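Local coordinates for aldehyde dehydrogenase family protein (Pseudomonas syringae pv. tomato, PDB 5IUV) that acts as an NAD+-dependent indole-3-acetaldehyde dehydrogenase, contributing to auxin synthesis and to the virulence of this plant pathogen, at residues Leu4-Trp9 against Pro331-Asp336; Val240-Ser245 against Val264-Gly269; Pro385-Gly390 against Leu407-Phe412. All blocks are in the same frame, centred on the assembly; numbering follows the deposited sequence.

Contact 1 of 3, residues Leu4-Trp9 against Pro331-Asp336; sequences LTRADW and PGNPLD
Trp9 and Leu335 form the close-packed half of this contact. The CB of Trp9 lies 3.6 Å from Leu335 O, and the two CB atoms, Trp9 CB and Leu335 CB, are 4.4 Å apart. Arg6 CA closes on the same carbonyl oxygen, 3.7 Å from Leu335 O, so the start of the helix lies against that peptide with carbon atoms only; the oxygen is buried here and has no hydrogen-bonding partner in the model. The indole leads away from 331-336, and one of its faces takes Leu4 CD2 off-centre, near the rim. Leu335 also packs on Leu103 and Thr106 of helix 98-109.

The outer half is looser and lies toward solvent. Arg6, an exposed residue, crosses the Asp336 side chain at a slant, CG anti to the backbone N (chi1 175°), then bends at chi3. That turn brings NH1 within 2.7 Å of Asp336 OD2 in a salt bridge through a single nitrogen. The acceptor sits close to the guanidinium plane, yet NH1 comes in from above the carboxylate, the two planes being 52° apart. Asp336 OD1 is taken by Ala338 N.

Local bonds shape both backbones: Thr5 and Asp8 exchange bonds as a capping box at the start of helix 6-15, while Asn333 makes an Asx turn inside the type I turn Asn333-Asp336. The contact is a capped N-terminal helix set against a beta turn.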
loop_
_atom_site.group_PDB
_atom_site.type_symbol
_atom_site.label_atom_id
_atom_site.label_comp_id
_atom_site.label_asym_id
_atom_site.label_seq_id
_atom_site.Cartn_x
_atom_site.Cartn_y
_atom_site.Cartn_z
ATOM N N LEU A 4 6.093 -0.618 -44.938
ATOM C CA LEU A 4 5.772 -1.634 -45.934
ATOM C C LEU A 4 4.488 -1.298 -46.688
ATOM O O LEU A 4 3.521 -0.809 -46.100
ATOM C CB LEU A 4 5.640 -3.007 -45.276
ATOM C CG LEU A 4 6.901 -3.757 -44.842
ATOM C CD1 LEU A 4 7.619 -3.073 -43.697
ATOM C CD2 LEU A 4 6.527 -5.157 -44.439
ATOM N N THR A 5 4.486 -1.571 -47.990
ATOM C CA THR A 5 3.304 -1.372 -48.823
ATOM C C THR A 5 2.379 -2.586 -48.795
ATOM O O THR A 5 2.731 -3.631 -48.246
ATOM C CB THR A 5 3.689 -1.096 -50.276
ATOM O OG1 THR A 5 4.229 -2.292 -50.856
ATOM C CG2 THR A 5 4.730 0.011 -50.344
ATOM N N ARG A 6 1.198 -2.442 -49.397
ATOM C CA ARG A 6 0.276 -3.566 -49.568
ATOM C C ARG A 6 0.941 -4.732 -50.308
ATOM O O ARG A 6 0.767 -5.894 -49.932
ATOM C CB ARG A 6 -0.976 -3.122 -50.327
ATOM C CG ARG A 6 -1.945 -4.252 -50.651
ATOM C CD ARG A 6 -3.069 -3.782 -51.568
ATOM N NE ARG A 6 -2.569 -3.226 -52.826
ATOM C CZ ARG A 6 -2.569 -1.929 -53.130
ATOM N NH1 ARG A 6 -3.048 -1.037 -52.269
ATOM N NH2 ARG A 6 -2.093 -1.519 -54.300
ATOM N N ALA A 7 1.691 -4.415 -51.363
ATOM C CA ALA A 7 2.376 -5.434 -52.154
ATOM C C ALA A 7 3.432 -6.150 -51.317
ATOM O O ALA A 7 3.601 -7.370 -51.430
ATOM C CB ALA A 7 3.007 -4.815 -53.389
ATOM N N ASP A 8 4.140 -5.387 -50.485
ATOM C CA ASP A 8 5.100 -5.962 -49.544
ATOM C C ASP A 8 4.437 -6.979 -48.621
ATOM O O ASP A 8 4.948 -8.087 -48.431
ATOM C CB ASP A 8 5.765 -4.874 -48.695
ATOM C CG ASP A 8 6.717 -4.006 -49.493
ATOM O OD1 ASP A 8 7.266 -4.492 -50.504
ATOM O OD2 ASP A 8 6.913 -2.838 -49.098
ATOM N N TRP A 9 3.299 -6.601 -48.046
ATOM C CA TRP A 9 2.617 -7.487 -47.109
ATOM C C TRP A 9 2.069 -8.719 -47.814
ATOM O O TRP A 9 2.067 -9.816 -47.252
ATOM C CB TRP A 9 1.491 -6.746 -46.384
ATOM C CG TRP A 9 1.969 -5.787 -45.333
ATOM C CD1 TRP A 9 1.799 -4.436 -45.321
ATOM C CD2 TRP A 9 2.687 -6.112 -44.133
ATOM N NE1 TRP A 9 2.369 -3.895 -44.190
ATOM C CE2 TRP A 9 2.919 -4.906 -43.445
ATOM C CE3 TRP A 9 3.156 -7.309 -43.576
ATOM C CZ2 TRP A 9 3.598 -4.858 -42.225
ATOM C CZ3 TRP A 9 3.829 -7.259 -42.362
ATOM C CH2 TRP A 9 4.042 -6.043 -41.702
ATOM N N PRO A 331 -14.302 -0.674 -44.563
ATOM C CA PRO A 331 -13.805 -2.037 -44.766
ATOM C C PRO A 331 -12.949 -2.119 -46.022
ATOM O O PRO A 331 -13.246 -1.457 -47.013
ATOM C CB PRO A 331 -15.088 -2.861 -44.916
ATOM C CG PRO A 331 -16.120 -2.071 -44.178
ATOM C CD PRO A 331 -15.771 -0.638 -44.451
ATOM N N GLY A 332 -11.887 -2.912 -45.972
ATOM C CA GLY A 332 -11.024 -3.091 -47.120
ATOM C C GLY A 332 -10.058 -4.231 -46.877
ATOM O O GLY A 332 -10.127 -4.910 -45.850
ATOM N N ASN A 333 -9.154 -4.434 -47.827
ATOM C CA ASN A 333 -8.150 -5.488 -47.735
ATOM C C ASN A 333 -7.295 -5.311 -46.484
ATOM O O ASN A 333 -6.614 -4.298 -46.335
ATOM C CB ASN A 333 -7.286 -5.478 -48.997
ATOM C CG ASN A 333 -6.242 -6.576 -49.016
ATOM O OD1 ASN A 333 -6.190 -7.433 -48.133
ATOM N ND2 ASN A 333 -5.406 -6.562 -50.049
ATOM N N PRO A 334 -7.340 -6.296 -45.577
ATOM C CA PRO A 334 -6.609 -6.200 -44.308
ATOM C C PRO A 334 -5.097 -6.145 -44.500
ATOM O O PRO A 334 -4.398 -5.721 -43.587
ATOM C CB PRO A 334 -7.019 -7.475 -43.563
ATOM C CG PRO A 334 -8.307 -7.894 -44.202
ATOM C CD PRO A 334 -8.187 -7.499 -45.638
ATOM N N LEU A 335 -4.608 -6.550 -45.667
ATOM C CA LEU A 335 -3.175 -6.496 -45.945
ATOM C C LEU A 335 -2.745 -5.145 -46.500
ATOM O O LEU A 335 -1.552 -4.892 -46.667
ATOM C CB LEU A 335 -2.773 -7.604 -46.919
ATOM C CG LEU A 335 -2.901 -9.036 -46.400
ATOM C CD1 LEU A 335 -2.450 -10.021 -47.465
ATOM C CD2 LEU A 335 -2.085 -9.204 -45.133
ATOM N N ASP A 336 -3.714 -4.286 -46.801
ATOM C CA ASP A 336 -3.414 -2.917 -47.220
ATOM C C ASP A 336 -3.203 -2.045 -45.973
ATOM O O ASP A 336 -4.058 -1.994 -45.094
ATOM C CB ASP A 336 -4.542 -2.365 -48.107
ATOM C CG ASP A 336 -4.169 -1.061 -48.801
ATOM O OD1 ASP A 336 -3.529 -0.193 -48.174
ATOM O OD2 ASP A 336 -4.524 -0.902 -49.986
#

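Contact 2 of 3, residues Val240-Ser245 against Val264-Gly269; sequences VVFTGS and VWLEAG. With NAD (nicotinamide-adenine-dinucleotide), chain C.
Two neighbouring parallel strands of a beta-alpha-beta unit, Val240-Thr243 and Val264-Glu267, carry this contact, with helix 246-258 as the crossover between them. The axes of these short segments approach to 4.8 Å, 11° from parallel. Trp265 N donates to Val240 O, Phe242 N to Trp265 O and Glu267 N to Phe242 O; Gly244 N then continues the ladder past the first strand's end, 3.0 Å from Glu267 O.

On one face of the sheet Val240 CG1 meets Val264 CG2, and Leu266 CD2 reaches 3.9 Å from Phe242 CB. Trp265 lies on the other face, where its CB and CD1 rest on Val241 CG1; its side chain also packs on Trp265 of a second subunit.

As in other Rossmann-type folds, the dinucleotide lies across the C-terminal ends of the strands. Ser245, N-cap of the crossover helix, grips one phosphate oxygen twice: its backbone N is 2.8 Å and its OG 2.7 Å from NAD O1A. Phe242 holds CG anti to the backbone N (chi1 173°), and its ring turns an edge to the adenosine ribose, CE2 lying 3.2 Å from NAD O4B. Thr243 CG2 lies against the nicotinamide, modelled so close that the exact spacing is doubtful, while Thr243 OG1 is hydrogen-bonded to Lys177 NZ. Glu267, predicted to be an active-site residue, accepts a weak bond from the carboxamide, with OE1 3.4 Å from NAD N7N.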
loop_
_atom_site.group_PDB
_atom_site.type_symbol
_atom_site.label_atom_id
_atom_site.label_comp_id
_atom_site.label_asym_id
_atom_site.label_seq_id
_atom_site.Cartn_x
_atom_site.Cartn_y
_atom_site.Cartn_z
ATOM N N VAL A 240 -8.181 -21.248 -13.423
ATOM C CA VAL A 240 -8.417 -20.991 -14.831
ATOM C C VAL A 240 -8.769 -19.511 -15.007
ATOM O O VAL A 240 -9.565 -18.944 -14.254
ATOM C CB VAL A 240 -9.524 -21.911 -15.418
ATOM C CG1 VAL A 240 -10.842 -21.755 -14.670
ATOM C CG2 VAL A 240 -9.712 -21.657 -16.917
ATOM N N VAL A 241 -8.119 -18.870 -15.969
ATOM C CA VAL A 241 -8.493 -17.509 -16.326
ATOM C C VAL A 241 -9.035 -17.546 -17.736
ATOM O O VAL A 241 -8.545 -18.296 -18.579
ATOM C CB VAL A 241 -7.320 -16.524 -16.200
ATOM C CG1 VAL A 241 -6.893 -16.431 -14.743
ATOM C CG2 VAL A 241 -6.127 -16.938 -17.087
ATOM N N PHE A 242 -10.062 -16.741 -17.975
ATOM C CA PHE A 242 -10.858 -16.839 -19.183
ATOM C C PHE A 242 -11.227 -15.472 -19.714
ATOM O O PHE A 242 -11.563 -14.570 -18.953
ATOM C CB PHE A 242 -12.129 -17.647 -18.897
ATOM C CG PHE A 242 -13.129 -17.670 -20.032
ATOM C CD1 PHE A 242 -14.201 -16.789 -20.051
ATOM C CD2 PHE A 242 -13.015 -18.597 -21.058
ATOM C CE1 PHE A 242 -15.129 -16.813 -21.084
ATOM C CE2 PHE A 242 -13.935 -18.628 -22.093
ATOM C CZ PHE A 242 -14.997 -17.736 -22.105
ATOM N N THR A 243 -11.172 -15.337 -21.030
ATOM C CA THR A 243 -11.746 -14.188 -21.707
ATOM C C THR A 243 -12.579 -14.703 -22.880
ATOM O O THR A 243 -12.086 -15.450 -23.725
ATOM C CB THR A 243 -10.664 -13.211 -22.193
ATOM O OG1 THR A 243 -10.013 -12.619 -21.066
ATOM C CG2 THR A 243 -11.281 -12.120 -23.007
ATOM N N GLY A 244 -13.850 -14.323 -22.911
ATOM C CA GLY A 244 -14.756 -14.820 -23.925
ATOM C C GLY A 244 -16.188 -14.416 -23.641
ATOM O O GLY A 244 -16.436 -13.391 -23.008
ATOM N N SER A 245 -17.131 -15.215 -24.127
ATOM C CA SER A 245 -18.541 -14.925 -23.949
ATOM C C SER A 245 -18.995 -15.187 -22.516
ATOM O O SER A 245 -18.385 -15.963 -21.776
ATOM C CB SER A 245 -19.394 -15.751 -24.921
ATOM O OG SER A 245 -19.394 -17.131 -24.587
ATOM N N VAL A 264 -11.602 -19.427 -10.417
ATOM C CA VAL A 264 -12.125 -19.066 -11.730
ATOM C C VAL A 264 -12.185 -17.552 -11.862
ATOM O O VAL A 264 -12.832 -16.884 -11.061
ATOM C CB VAL A 264 -13.538 -19.654 -11.962
ATOM C CG1 VAL A 264 -14.111 -19.193 -13.297
ATOM C CG2 VAL A 264 -13.504 -21.164 -11.896
ATOM N N TRP A 265 -11.502 -17.016 -12.867
ATOM C CA TRP A 265 -11.486 -15.581 -13.102
ATOM C C TRP A 265 -11.948 -15.307 -14.522
ATOM O O TRP A 265 -11.381 -15.840 -15.472
ATOM C CB TRP A 265 -10.089 -14.999 -12.878
ATOM C CG TRP A 265 -9.526 -15.253 -11.506
ATOM C CD1 TRP A 265 -8.642 -16.230 -11.150
ATOM C CD2 TRP A 265 -9.811 -14.516 -10.319
ATOM N NE1 TRP A 265 -8.355 -16.144 -9.811
ATOM C CE2 TRP A 265 -9.061 -15.098 -9.276
ATOM C CE3 TRP A 265 -10.620 -13.412 -10.034
ATOM C CZ2 TRP A 265 -9.102 -14.616 -7.972
ATOM C CZ3 TRP A 265 -10.660 -12.940 -8.743
ATOM C CH2 TRP A 265 -9.907 -13.540 -7.727
ATOM N N LEU A 266 -12.968 -14.465 -14.659
ATOM C CA LEU A 266 -13.666 -14.307 -15.931
ATOM C C LEU A 266 -13.647 -12.877 -16.454
ATOM O O LEU A 266 -13.865 -11.927 -15.704
ATOM C CB LEU A 266 -15.125 -14.760 -15.785
ATOM C CG LEU A 266 -15.321 -16.138 -15.147
ATOM C CD1 LEU A 266 -16.765 -16.352 -14.694
ATOM C CD2 LEU A 266 -14.888 -17.213 -16.128
ATOM N N GLU A 267 -13.403 -12.745 -17.753
ATOM C CA GLU A 267 -13.581 -11.488 -18.465
ATOM C C GLU A 267 -14.541 -11.777 -19.609
ATOM O O GLU A 267 -14.187 -12.486 -20.542
ATOM C CB GLU A 267 -12.248 -10.948 -18.986
ATOM C CG GLU A 267 -11.204 -10.690 -17.904
ATOM C CD GLU A 267 -11.072 -9.211 -17.566
ATOM O OE1 GLU A 267 -11.666 -8.385 -18.295
ATOM O OE2 GLU A 267 -10.372 -8.878 -16.586
ATOM N N ALA A 268 -15.757 -11.249 -19.535
ATOM C CA ALA A 268 -16.807 -11.689 -20.439
ATOM C C ALA A 268 -17.350 -10.546 -21.285
ATOM O O ALA A 268 -16.651 -9.576 -21.555
ATOM C CB ALA A 268 -17.929 -12.355 -19.657
ATOM N N GLY A 269 -18.600 -10.669 -21.708
ATOM C CA GLY A 269 -19.165 -9.718 -22.648
ATOM C C GLY A 269 -19.365 -8.317 -22.104
ATOM O O GLY A 269 -19.136 -8.042 -20.923
HETATM P PA NAD C . -16.211 -17.915 -26.529
HETATM O O1A NAD C . -16.889 -17.796 -25.218
HETATM O O2A NAD C . -17.017 -18.653 -27.580
HETATM O O5B NAD C . -14.811 -18.622 -26.357
HETATM C C5B NAD C . -13.642 -18.032 -25.753
HETATM C C4B NAD C . -12.627 -19.134 -25.583
HETATM O O4B NAD C . -13.214 -20.198 -24.804
HETATM C C3B NAD C . -12.079 -19.795 -26.853
HETATM O O3B NAD C . -10.705 -20.129 -26.698
HETATM C C2B NAD C . -12.935 -21.057 -26.975
HETATM O O2B NAD C . -12.284 -22.084 -27.716
HETATM C C1B NAD C . -13.113 -21.420 -25.503
HETATM N N9A NAD C . -14.271 -22.244 -25.165
HETATM C C8A NAD C . -15.449 -22.362 -25.853
HETATM N N7A NAD C . -16.273 -23.253 -25.359
HETATM C C5A NAD C . -15.597 -23.743 -24.245
HETATM C C6A NAD C . -15.956 -24.680 -23.255
HETATM N N6A NAD C . -17.098 -25.376 -23.264
HETATM N N1A NAD C . -15.074 -24.897 -22.250
HETATM C C2A NAD C . -13.912 -24.236 -22.258
HETATM N N3A NAD C . -13.460 -23.343 -23.144
HETATM C C4A NAD C . -14.363 -23.129 -24.117
HETATM O O3 NAD C . -15.887 -16.444 -27.086
HETATM P PN NAD C . -15.239 -15.886 -28.444
HETATM O O1N NAD C . -16.285 -15.997 -29.487
HETATM O O2N NAD C . -13.933 -16.550 -28.662
HETATM O O5D NAD C . -14.918 -14.364 -28.078
HETATM C C5D NAD C . -15.925 -13.330 -28.127
HETATM C C4D NAD C . -16.340 -13.011 -26.712
HETATM O O4D NAD C . -15.186 -12.568 -25.961
HETATM C C3D NAD C . -17.354 -11.883 -26.574
HETATM O O3D NAD C . -18.383 -12.263 -25.666
HETATM C C2D NAD C . -16.490 -10.739 -26.032
HETATM O O2D NAD C . -17.161 -9.764 -25.239
HETATM C C1D NAD C . -15.477 -11.491 -25.139
HETATM N N1N NAD C . -14.227 -10.648 -24.918
HETATM C C2N NAD C . -14.045 -10.177 -23.594
HETATM C C3N NAD C . -12.908 -9.451 -23.275
HETATM C C7N NAD C . -12.684 -8.857 -21.907
HETATM O O7N NAD C . -13.617 -8.848 -21.075
HETATM N N7N NAD C . -11.537 -8.266 -21.680
HETATM C C4N NAD C . -11.977 -9.185 -24.281
HETATM C C5N NAD C . -12.193 -9.630 -25.581
HETATM C C6N NAD C . -13.327 -10.367 -25.879
#

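Contact 3 of 3, residues Pro385-Gly390 against Leu407-Phe412; sequences PTIFDG and LSVLTF
Ile387 and Leu407 stand beside each other on one face of the sheet, pointing the same way, with Ile387 CG1 4.2 Å from Leu407 CB. The two branches of Ile387 divide the work. CG1 lies beside the backbone N (chi1 -56°) and faces Leu407, whereas CG2, beside the carbonyl carbon, slants across to Val409 and comes within 3.7 Å of Val409 CG2. Val409 itself, with CG1 anti to the backbone N, fits both methyls against the neighbouring strand: CG2 lies 3.6 Å from Phe388 O, and CG1 packs on Asp389 OD1 at 3.8 Å.

These are parallel strands, 382-389 and 406-412, of a beta-alpha-beta unit whose crossover includes the short helix 396-399; the axes of their short segments are turned 24° from each other. Leu407 N donates to Thr386 O, Phe388 N to Leu407 O, and Val409 N to Phe388 O, the middle bond being almost straight at 175°.

Phe388 leaves by the other face, on the side of Ser408. Its CB stays 3.9 Å from Leu407 O, but the ring swings away from 407-412 to meet His361 edge-to-face.

Past the last of these ladder bonds the two chains drift apart. Asp389 OD2 forms salt bridges with Lys315 and Arg366, whose charges would probably favour the ionised carboxylate. Its OD1 takes a weak bond from Gly390 N and a second from a water that bridges the chains, donating to both Asp389 OD1 and Val409 O, the latter at 2.7 Å.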
loop_
_atom_site.group_PDB
_atom_site.type_symbol
_atom_site.label_atom_id
_atom_site.label_comp_id
_atom_site.label_asym_id
_atom_site.label_seq_id
_atom_site.Cartn_x
_atom_site.Cartn_y
_atom_site.Cartn_z
ATOM N N PRO A 385 -19.842 -0.657 -41.223
ATOM C CA PRO A 385 -20.205 -0.058 -39.936
ATOM C C PRO A 385 -21.626 0.487 -40.010
ATOM O O PRO A 385 -21.964 1.171 -40.978
ATOM C CB PRO A 385 -19.173 1.057 -39.764
ATOM C CG PRO A 385 -17.968 0.544 -40.508
ATOM C CD PRO A 385 -18.536 -0.176 -41.706
ATOM N N THR A 386 -22.443 0.173 -39.010
ATOM C CA THR A 386 -23.892 0.357 -39.096
ATOM C C THR A 386 -24.436 1.114 -37.888
ATOM O O THR A 386 -23.970 0.917 -36.767
ATOM C CB THR A 386 -24.592 -1.017 -39.221
ATOM O OG1 THR A 386 -24.140 -1.670 -40.416
ATOM C CG2 THR A 386 -26.110 -0.882 -39.261
ATOM N N ILE A 387 -25.401 2.000 -38.121
ATOM C CA ILE A 387 -26.030 2.747 -37.037
ATOM C C ILE A 387 -27.545 2.630 -37.081
ATOM O O ILE A 387 -28.162 2.790 -38.138
ATOM C CB ILE A 387 -25.669 4.256 -37.071
ATOM C CG1 ILE A 387 -24.153 4.464 -37.052
ATOM C CG2 ILE A 387 -26.301 4.983 -35.889
ATOM C CD1 ILE A 387 -23.737 5.926 -37.155
ATOM N N PHE A 388 -28.138 2.349 -35.926
ATOM C CA PHE A 388 -29.582 2.432 -35.756
ATOM C C PHE A 388 -29.950 3.573 -34.817
ATOM O O PHE A 388 -29.416 3.681 -33.708
ATOM C CB PHE A 388 -30.144 1.117 -35.221
ATOM C CG PHE A 388 -30.242 0.037 -36.256
ATOM C CD1 PHE A 388 -31.343 -0.038 -37.095
ATOM C CD2 PHE A 388 -29.238 -0.912 -36.383
ATOM C CE1 PHE A 388 -31.439 -1.037 -38.048
ATOM C CE2 PHE A 388 -29.330 -1.912 -37.328
ATOM C CZ PHE A 388 -30.431 -1.974 -38.163
ATOM N N ASP A 389 -30.857 4.429 -35.275
ATOM C CA ASP A 389 -31.373 5.523 -34.468
ATOM C C ASP A 389 -32.723 5.116 -33.890
ATOM O O ASP A 389 -33.294 4.106 -34.304
ATOM C CB ASP A 389 -31.496 6.798 -35.310
ATOM C CG ASP A 389 -31.800 8.027 -34.471
ATOM O OD1 ASP A 389 -31.550 7.982 -33.247
ATOM O OD2 ASP A 389 -32.280 9.035 -35.034
ATOM N N GLY A 390 -33.230 5.895 -32.937
ATOM C CA GLY A 390 -34.538 5.641 -32.357
ATOM C C GLY A 390 -34.609 4.312 -31.632
ATOM O O GLY A 390 -35.629 3.628 -31.663
ATOM N N LEU A 407 -24.068 0.097 -34.132
ATOM C CA LEU A 407 -24.318 1.075 -33.072
ATOM C C LEU A 407 -25.806 1.292 -32.807
ATOM O O LEU A 407 -26.598 1.427 -33.747
ATOM C CB LEU A 407 -23.662 2.414 -33.428
ATOM C CG LEU A 407 -23.728 3.555 -32.406
ATOM C CD1 LEU A 407 -23.033 3.156 -31.116
ATOM C CD2 LEU A 407 -23.103 4.819 -32.975
ATOM N N SER A 408 -26.179 1.329 -31.530
ATOM C CA SER A 408 -27.534 1.723 -31.136
ATOM C C SER A 408 -27.518 3.124 -30.539
ATOM O O SER A 408 -26.713 3.422 -29.657
ATOM C CB SER A 408 -28.132 0.735 -30.133
ATOM O OG SER A 408 -28.323 -0.540 -30.726
ATOM N N VAL A 409 -28.405 3.987 -31.020
ATOM C CA VAL A 409 -28.447 5.361 -30.527
ATOM C C VAL A 409 -29.707 5.632 -29.706
ATOM O O VAL A 409 -30.824 5.499 -30.205
ATOM C CB VAL A 409 -28.372 6.375 -31.681
ATOM C CG1 VAL A 409 -28.402 7.799 -31.129
ATOM C CG2 VAL A 409 -27.117 6.138 -32.515
ATOM N N LEU A 410 -29.513 6.029 -28.449
ATOM C CA LEU A 410 -30.623 6.291 -27.536
ATOM C C LEU A 410 -30.561 7.730 -27.033
ATOM O O LEU A 410 -29.487 8.336 -27.014
ATOM C CB LEU A 410 -30.595 5.324 -26.349
ATOM C CG LEU A 410 -30.545 3.808 -26.588
ATOM C CD1 LEU A 410 -29.136 3.307 -26.917
ATOM C CD2 LEU A 410 -31.122 3.057 -25.386
ATOM N N THR A 411 -31.701 8.280 -26.621
ATOM C CA THR A 411 -31.708 9.638 -26.076
ATOM C C THR A 411 -32.164 9.672 -24.620
ATOM O O THR A 411 -32.796 8.736 -24.134
ATOM C CB THR A 411 -32.601 10.591 -26.907
ATOM O OG1 THR A 411 -33.904 10.022 -27.082
ATOM C CG2 THR A 411 -31.978 10.850 -28.270
ATOM N N PHE A 412 -31.809 10.753 -23.930
ATOM C CA PHE A 412 -32.238 10.999 -22.551
ATOM C C PHE A 412 -32.353 12.504 -22.338
ATOM O O PHE A 412 -31.840 13.282 -23.150
ATOM C CB PHE A 412 -31.254 10.391 -21.545
ATOM C CG PHE A 412 -29.881 11.019 -21.579
ATOM C CD1 PHE A 412 -29.594 12.147 -20.822
ATOM C CD2 PHE A 412 -28.880 10.481 -22.367
ATOM C CE1 PHE A 412 -28.335 12.727 -20.861
ATOM C CE2 PHE A 412 -27.619 11.058 -22.404
ATOM C CZ PHE A 412 -27.350 12.176 -21.655
HETATM O O HOH W 1 -32.114 7.808 -30.509
#

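Along the chain contact 1 spans the longest range: it pairs helix 6-15 with the loop after helix 312-326, and contact 2 falls between its two segments. Contact 3 follows both. Contact 2 lies in the mixed sheet that holds NAD, its centre about 9 Å from the chain's centre, while contact 3 belongs to a different mixed sheet; the centres of contacts 2 and 3 are about 28 Å apart. Contacts 1 and 3, although about 31 Å apart between centres, touch through Pro331 and Pro385. The N-terminal helix is therefore joined through loop 331-336 to the sheet of contact 3. Between nearest atoms, contacts 1 and 2 are about 22 Å apart, and contacts 2 and 3 about 15 Å.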